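Local coordinates for GTPase-activating protein BEM3 (Saccharomyces cerevisiae S288C, PDB 6FSF), which acts as a GTPase-activating protein for CDC42 and, less efficiently, RHO1, and binds phosphatidylinositol 3-phosphate, at residues 140-150 against 159-173. Numbering follows the deposited sequence.
Sequences VKDGSLLLRRP and WRVRYGILRDDVLQL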
loop_
_atom_site.group_PDB
_atom_site.type_symbol
_atom_site.label_atom_id
_atom_site.label_comp_id
_atom_site.label_asym_id
_atom_site.label_seq_id
_atom_site.Cartn_x
_atom_site.Cartn_y
_atom_site.Cartn_z
ATOM N N VAL A 140 14.943 -7.994 -12.715
ATOM C CA VAL A 140 13.486 -7.988 -12.751
ATOM C C VAL A 140 12.929 -7.200 -11.571
ATOM O O VAL A 140 13.176 -7.537 -10.414
ATOM C CB VAL A 140 12.928 -9.422 -12.761
ATOM C CG1 VAL A 140 11.429 -9.403 -13.015
ATOM C CG2 VAL A 140 13.646 -10.266 -13.807
ATOM N N LYS A 141 12.172 -6.147 -11.875
ATOM C CA LYS A 141 11.580 -5.269 -10.875
ATOM C C LYS A 141 10.101 -5.090 -11.181
ATOM O O LYS A 141 9.709 -5.005 -12.349
ATOM C CB LYS A 141 12.284 -3.900 -10.846
ATOM C CG LYS A 141 11.633 -2.858 -9.939
ATOM C CD LYS A 141 12.223 -2.874 -8.535
ATOM C CE LYS A 141 11.495 -1.910 -7.604
ATOM N NZ LYS A 141 10.349 -2.554 -6.898
ATOM N N ASP A 142 9.283 -5.033 -10.131
ATOM C CA ASP A 142 7.843 -4.895 -10.294
ATOM C C ASP A 142 7.276 -4.099 -9.127
ATOM O O ASP A 142 7.993 -3.721 -8.195
ATOM C CB ASP A 142 7.169 -6.265 -10.412
ATOM C CG ASP A 142 7.523 -7.188 -9.265
ATOM O OD1 ASP A 142 8.683 -7.147 -8.803
ATOM O OD2 ASP A 142 6.641 -7.955 -8.829
ATOM N N GLY A 143 5.980 -3.849 -9.187
ATOM C CA GLY A 143 5.295 -3.104 -8.148
ATOM C C GLY A 143 4.146 -2.304 -8.721
ATOM O O GLY A 143 4.011 -2.128 -9.930
ATOM N N SER A 144 3.304 -1.819 -7.815
ATOM C CA SER A 144 2.182 -0.972 -8.190
ATOM C C SER A 144 2.667 0.446 -8.463
ATOM O O SER A 144 3.537 0.964 -7.757
ATOM C CB SER A 144 1.125 -0.961 -7.085
ATOM O OG SER A 144 0.633 -2.266 -6.839
ATOM N N LEU A 145 2.102 1.070 -9.496
ATOM C CA LEU A 145 2.516 2.404 -9.906
ATOM C C LEU A 145 1.290 3.258 -10.190
ATOM O O LEU A 145 0.187 2.748 -10.400
ATOM C CB LEU A 145 3.422 2.355 -11.145
ATOM C CG LEU A 145 4.716 1.547 -11.043
ATOM C CD1 LEU A 145 5.404 1.469 -12.399
ATOM C CD2 LEU A 145 5.645 2.147 -10.003
ATOM N N LEU A 146 1.499 4.571 -10.196
ATOM C CA LEU A 146 0.476 5.544 -10.558
ATOM C C LEU A 146 0.918 6.265 -11.824
ATOM O O LEU A 146 2.043 6.770 -11.892
ATOM C CB LEU A 146 0.228 6.543 -9.425
ATOM C CG LEU A 146 -0.412 5.965 -8.159
ATOM C CD1 LEU A 146 -0.567 7.030 -7.086
ATOM C CD2 LEU A 146 -1.757 5.333 -8.482
ATOM N N LEU A 147 0.038 6.311 -12.822
ATOM C CA LEU A 147 0.379 6.783 -14.157
ATOM C C LEU A 147 -0.486 7.970 -14.553
ATOM O O LEU A 147 -1.703 7.963 -14.342
ATOM C CB LEU A 147 0.217 5.659 -15.187
ATOM C CG LEU A 147 0.477 6.015 -16.651
ATOM C CD1 LEU A 147 1.914 6.468 -16.850
ATOM C CD2 LEU A 147 0.157 4.827 -17.544
ATOM N N ARG A 148 0.151 8.984 -15.140
ATOM C CA ARG A 148 -0.530 10.153 -15.676
ATOM C C ARG A 148 0.004 10.453 -17.069
ATOM O O ARG A 148 1.172 10.191 -17.373
ATOM C CB ARG A 148 -0.345 11.388 -14.772
ATOM C CG ARG A 148 -1.067 12.644 -15.253
ATOM C CD ARG A 148 -0.748 13.850 -14.379
ATOM N NE ARG A 148 0.656 14.253 -14.459
ATOM C CZ ARG A 148 1.118 15.206 -15.266
ATOM N NH1 ARG A 148 0.291 15.860 -16.072
ATOM N NH2 ARG A 148 2.410 15.506 -15.265
ATOM N N ARG A 149 -0.865 11.000 -17.917
ATOM C CA ARG A 149 -0.514 11.431 -19.258
ATOM C C ARG A 149 -0.814 12.916 -19.425
ATOM O O ARG A 149 -1.747 13.433 -18.805
ATOM C CB ARG A 149 -1.286 10.633 -20.313
ATOM C CG ARG A 149 -1.073 9.137 -20.215
ATOM C CD ARG A 149 0.383 8.782 -20.462
ATOM N NE ARG A 149 0.850 9.329 -21.730
ATOM C CZ ARG A 149 0.622 8.765 -22.911
ATOM N NH1 ARG A 149 1.082 9.330 -24.019
ATOM N NH2 ARG A 149 -0.062 7.630 -22.986
ATOM N N PRO A 150 -0.039 13.630 -20.258
ATOM C CA PRO A 150 -0.237 15.063 -20.505
ATOM C C PRO A 150 -1.652 15.410 -20.966
ATOM O O PRO A 150 -2.143 14.812 -21.923
ATOM C CB PRO A 150 0.780 15.368 -21.609
ATOM C CG PRO A 150 1.852 14.352 -21.411
ATOM C CD PRO A 150 1.130 13.106 -20.986
ATOM N N TRP A 159 -4.776 10.472 -12.654
ATOM C CA TRP A 159 -3.914 9.349 -12.323
ATOM C C TRP A 159 -4.696 8.043 -12.395
ATOM O O TRP A 159 -5.905 8.004 -12.150
ATOM C CB TRP A 159 -3.303 9.514 -10.927
ATOM C CG TRP A 159 -2.471 10.752 -10.780
ATOM C CD1 TRP A 159 -2.885 11.969 -10.325
ATOM C CD2 TRP A 159 -1.080 10.894 -11.095
ATOM N NE1 TRP A 159 -1.839 12.861 -10.336
ATOM C CE2 TRP A 159 -0.720 12.225 -10.806
ATOM C CE3 TRP A 159 -0.104 10.024 -11.593
ATOM C CZ2 TRP A 159 0.573 12.707 -10.996
ATOM C CZ3 TRP A 159 1.181 10.506 -11.782
ATOM C CH2 TRP A 159 1.507 11.836 -11.485
ATOM N N ARG A 160 -3.986 6.969 -12.737
ATOM C CA ARG A 160 -4.574 5.642 -12.851
ATOM C C ARG A 160 -3.587 4.610 -12.319
ATOM O O ARG A 160 -2.375 4.741 -12.510
ATOM C CB ARG A 160 -4.951 5.318 -14.302
ATOM C CG ARG A 160 -3.827 5.576 -15.301
ATOM C CD ARG A 160 -4.234 5.220 -16.724
ATOM N NE ARG A 160 -5.340 6.034 -17.214
ATOM C CZ ARG A 160 -5.961 5.823 -18.370
ATOM N NH1 ARG A 160 -6.961 6.610 -18.746
ATOM N NH2 ARG A 160 -5.584 4.819 -19.150
ATOM N N VAL A 161 -4.115 3.586 -11.654
ATOM C CA VAL A 161 -3.290 2.533 -11.068
ATOM C C VAL A 161 -2.793 1.611 -12.172
ATOM O O VAL A 161 -3.577 1.134 -13.002
ATOM C CB VAL A 161 -4.081 1.752 -10.005
ATOM C CG1 VAL A 161 -3.220 0.657 -9.398
ATOM C CG2 VAL A 161 -4.602 2.698 -8.932
ATOM N N ARG A 162 -1.488 1.352 -12.181
ATOM C CA ARG A 162 -0.874 0.428 -13.120
ATOM C C ARG A 162 0.040 -0.521 -12.362
ATOM O O ARG A 162 0.572 -0.181 -11.303
ATOM C CB ARG A 162 -0.067 1.164 -14.199
ATOM C CG ARG A 162 -0.914 1.883 -15.231
ATOM C CD ARG A 162 -1.656 0.890 -16.106
ATOM N NE ARG A 162 -3.099 1.089 -16.053
ATOM C CZ ARG A 162 -3.778 1.848 -16.905
ATOM N NH1 ARG A 162 -3.143 2.483 -17.880
ATOM N NH2 ARG A 162 -5.093 1.974 -16.781
ATOM N N TYR A 163 0.217 -1.717 -12.911
ATOM C CA TYR A 163 1.187 -2.675 -12.397
ATOM C C TYR A 163 2.328 -2.775 -13.399
ATOM O O TYR A 163 2.109 -3.149 -14.555
ATOM C CB TYR A 163 0.548 -4.041 -12.154
ATOM C CG TYR A 163 1.535 -5.076 -11.676
ATOM C CD1 TYR A 163 1.709 -6.266 -12.365
ATOM C CD2 TYR A 163 2.308 -4.853 -10.542
ATOM C CE1 TYR A 163 2.614 -7.215 -11.933
ATOM C CE2 TYR A 163 3.219 -5.795 -10.103
ATOM C CZ TYR A 163 3.368 -6.974 -10.802
ATOM O OH TYR A 163 4.272 -7.920 -10.375
ATOM N N GLY A 164 3.533 -2.431 -12.958
ATOM C CA GLY A 164 4.693 -2.374 -13.833
ATOM C C GLY A 164 5.561 -3.613 -13.708
ATOM O O GLY A 164 5.814 -4.103 -12.607
ATOM N N ILE A 165 6.012 -4.116 -14.856
ATOM C CA ILE A 165 6.954 -5.229 -14.928
ATOM C C ILE A 165 8.120 -4.798 -15.806
ATOM O O ILE A 165 7.921 -4.429 -16.969
ATOM C CB ILE A 165 6.310 -6.509 -15.489
ATOM C CG1 ILE A 165 5.233 -7.030 -14.542
ATOM C CG2 ILE A 165 7.369 -7.582 -15.707
ATOM C CD1 ILE A 165 5.782 -7.748 -13.321
ATOM N N LEU A 166 9.328 -4.842 -15.257
ATOM C CA LEU A 166 10.533 -4.586 -16.032
ATOM C C LEU A 166 11.005 -5.902 -16.639
ATOM O O LEU A 166 11.394 -6.826 -15.915
ATOM C CB LEU A 166 11.629 -3.964 -15.168
ATOM C CG LEU A 166 12.840 -3.410 -15.926
ATOM C CD1 LEU A 166 12.396 -2.590 -17.127
ATOM C CD2 LEU A 166 13.741 -2.586 -15.014
ATOM N N ARG A 167 10.953 -5.991 -17.965
ATOM C CA ARG A 167 11.363 -7.185 -18.695
ATOM C C ARG A 167 12.596 -6.854 -19.524
ATOM O O ARG A 167 12.525 -6.028 -20.443
ATOM C CB ARG A 167 10.237 -7.698 -19.593
ATOM C CG ARG A 167 10.631 -8.915 -20.405
ATOM C CD ARG A 167 9.505 -9.371 -21.328
ATOM N NE ARG A 167 9.845 -10.631 -21.999
ATOM C CZ ARG A 167 9.054 -11.254 -22.867
ATOM N NH1 ARG A 167 9.448 -12.391 -23.427
ATOM N NH2 ARG A 167 7.867 -10.733 -23.172
ATOM N N ASP A 168 13.718 -7.503 -19.200
ATOM C CA ASP A 168 15.006 -7.205 -19.815
ATOM C C ASP A 168 15.316 -5.719 -19.662
ATOM O O ASP A 168 15.675 -5.270 -18.570
ATOM C CB ASP A 168 15.015 -7.641 -21.284
ATOM C CG ASP A 168 14.777 -9.132 -21.448
ATOM O OD1 ASP A 168 15.740 -9.913 -21.283
ATOM O OD2 ASP A 168 13.626 -9.531 -21.727
ATOM N N ASP A 169 15.179 -4.952 -20.742
ATOM C CA ASP A 169 15.291 -3.497 -20.733
ATOM C C ASP A 169 14.031 -2.867 -21.308
ATOM O O ASP A 169 14.080 -1.867 -22.025
ATOM C CB ASP A 169 16.522 -3.035 -21.511
ATOM C CG ASP A 169 17.736 -2.828 -20.629
ATOM O OD1 ASP A 169 17.772 -3.378 -19.506
ATOM O OD2 ASP A 169 18.659 -2.110 -21.063
ATOM N N VAL A 170 12.884 -3.474 -21.012
ATOM C CA VAL A 170 11.589 -3.025 -21.509
ATOM C C VAL A 170 10.607 -3.026 -20.345
ATOM O O VAL A 170 10.529 -4.003 -19.593
ATOM C CB VAL A 170 11.085 -3.918 -22.662
ATOM C CG1 VAL A 170 9.626 -3.628 -22.976
ATOM C CG2 VAL A 170 11.952 -3.723 -23.901
ATOM N N LEU A 171 9.870 -1.932 -20.189
ATOM C CA LEU A 171 8.885 -1.795 -19.123
ATOM C C LEU A 171 7.499 -2.116 -19.665
ATOM O O LEU A 171 7.132 -1.660 -20.754
ATOM C CB LEU A 171 8.913 -0.383 -18.536
ATOM C CG LEU A 171 7.834 -0.033 -17.511
ATOM C CD1 LEU A 171 7.839 -1.036 -16.369
ATOM C CD2 LEU A 171 8.022 1.383 -16.987
ATOM N N GLN A 172 6.737 -2.908 -18.912
ATOM C CA GLN A 172 5.378 -3.278 -19.284
ATOM C C GLN A 172 4.422 -2.833 -18.189
ATOM O O GLN A 172 4.678 -3.069 -17.006
ATOM C CB GLN A 172 5.256 -4.784 -19.518
ATOM C CG GLN A 172 6.203 -5.334 -20.574
ATOM C CD GLN A 172 5.651 -6.565 -21.273
ATOM O OE1 GLN A 172 4.510 -6.966 -21.042
ATOM N NE2 GLN A 172 6.462 -7.168 -22.135
ATOM N N LEU A 173 3.328 -2.187 -18.581
ATOM C CA LEU A 173 2.306 -1.721 -17.654
ATOM C C LEU A 173 0.986 -2.420 -17.947
ATOM O O LEU A 173 0.578 -2.540 -19.106
ATOM C CB LEU A 173 2.129 -0.201 -17.738
ATOM C CG LEU A 173 3.395 0.632 -17.524
ATOM C CD1 LEU A 173 3.086 2.122 -17.534
ATOM C CD2 LEU A 173 4.094 0.240 -16.234
#
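Leu-147 and Trp-159, with Leu-145, bury the most surface where strands 142-148 and 160-167 pair as the first antiparallel beta hairpin of the PH domain. The register follows from the backbone bonds: Leu-145 and Leu-147 form hydrogen-bonded pairs with Arg-162 and Arg-160, and the straightest link, Arg-162 N to Leu-145 O, has an N-H...O angle of 176°. Leu-145 and Leu-147 therefore share one face of the sheet. With CG anti to the backbone N, Leu-147 places CD2 against Arg-162 CG and 4.0 Å from Leu-173 CD1, bridging to strand 170-173. Leu-145 CD1 approaches Leu-173 CD2 at 4.2 Å. At the closing end, the Trp-159 indole receives Arg-148 CB over one face, a CH-pi contact 3.5 Å from the six-membered ring centroid and 16° off its normal. Trp-159 NE1 is hydrogen-bonded to Phe-201 O, which helps fix the ring's rotation, while Phe-201 and Tyr-224 make cation-pi contacts with the Arg-148 guanidinium. A serine in place of Trp-159 would probably leave the Arg-148 methylenes without their aromatic platform and Phe-201 O without its indole donor. Toward the other end, the Tyr-163 phenol lies alongside the Asp-142 carboxylate, their planes 74° apart, and Tyr-163 OH donates to Asp-142 OD2 at 2.8 Å, meeting that oxygen's anti lone pair.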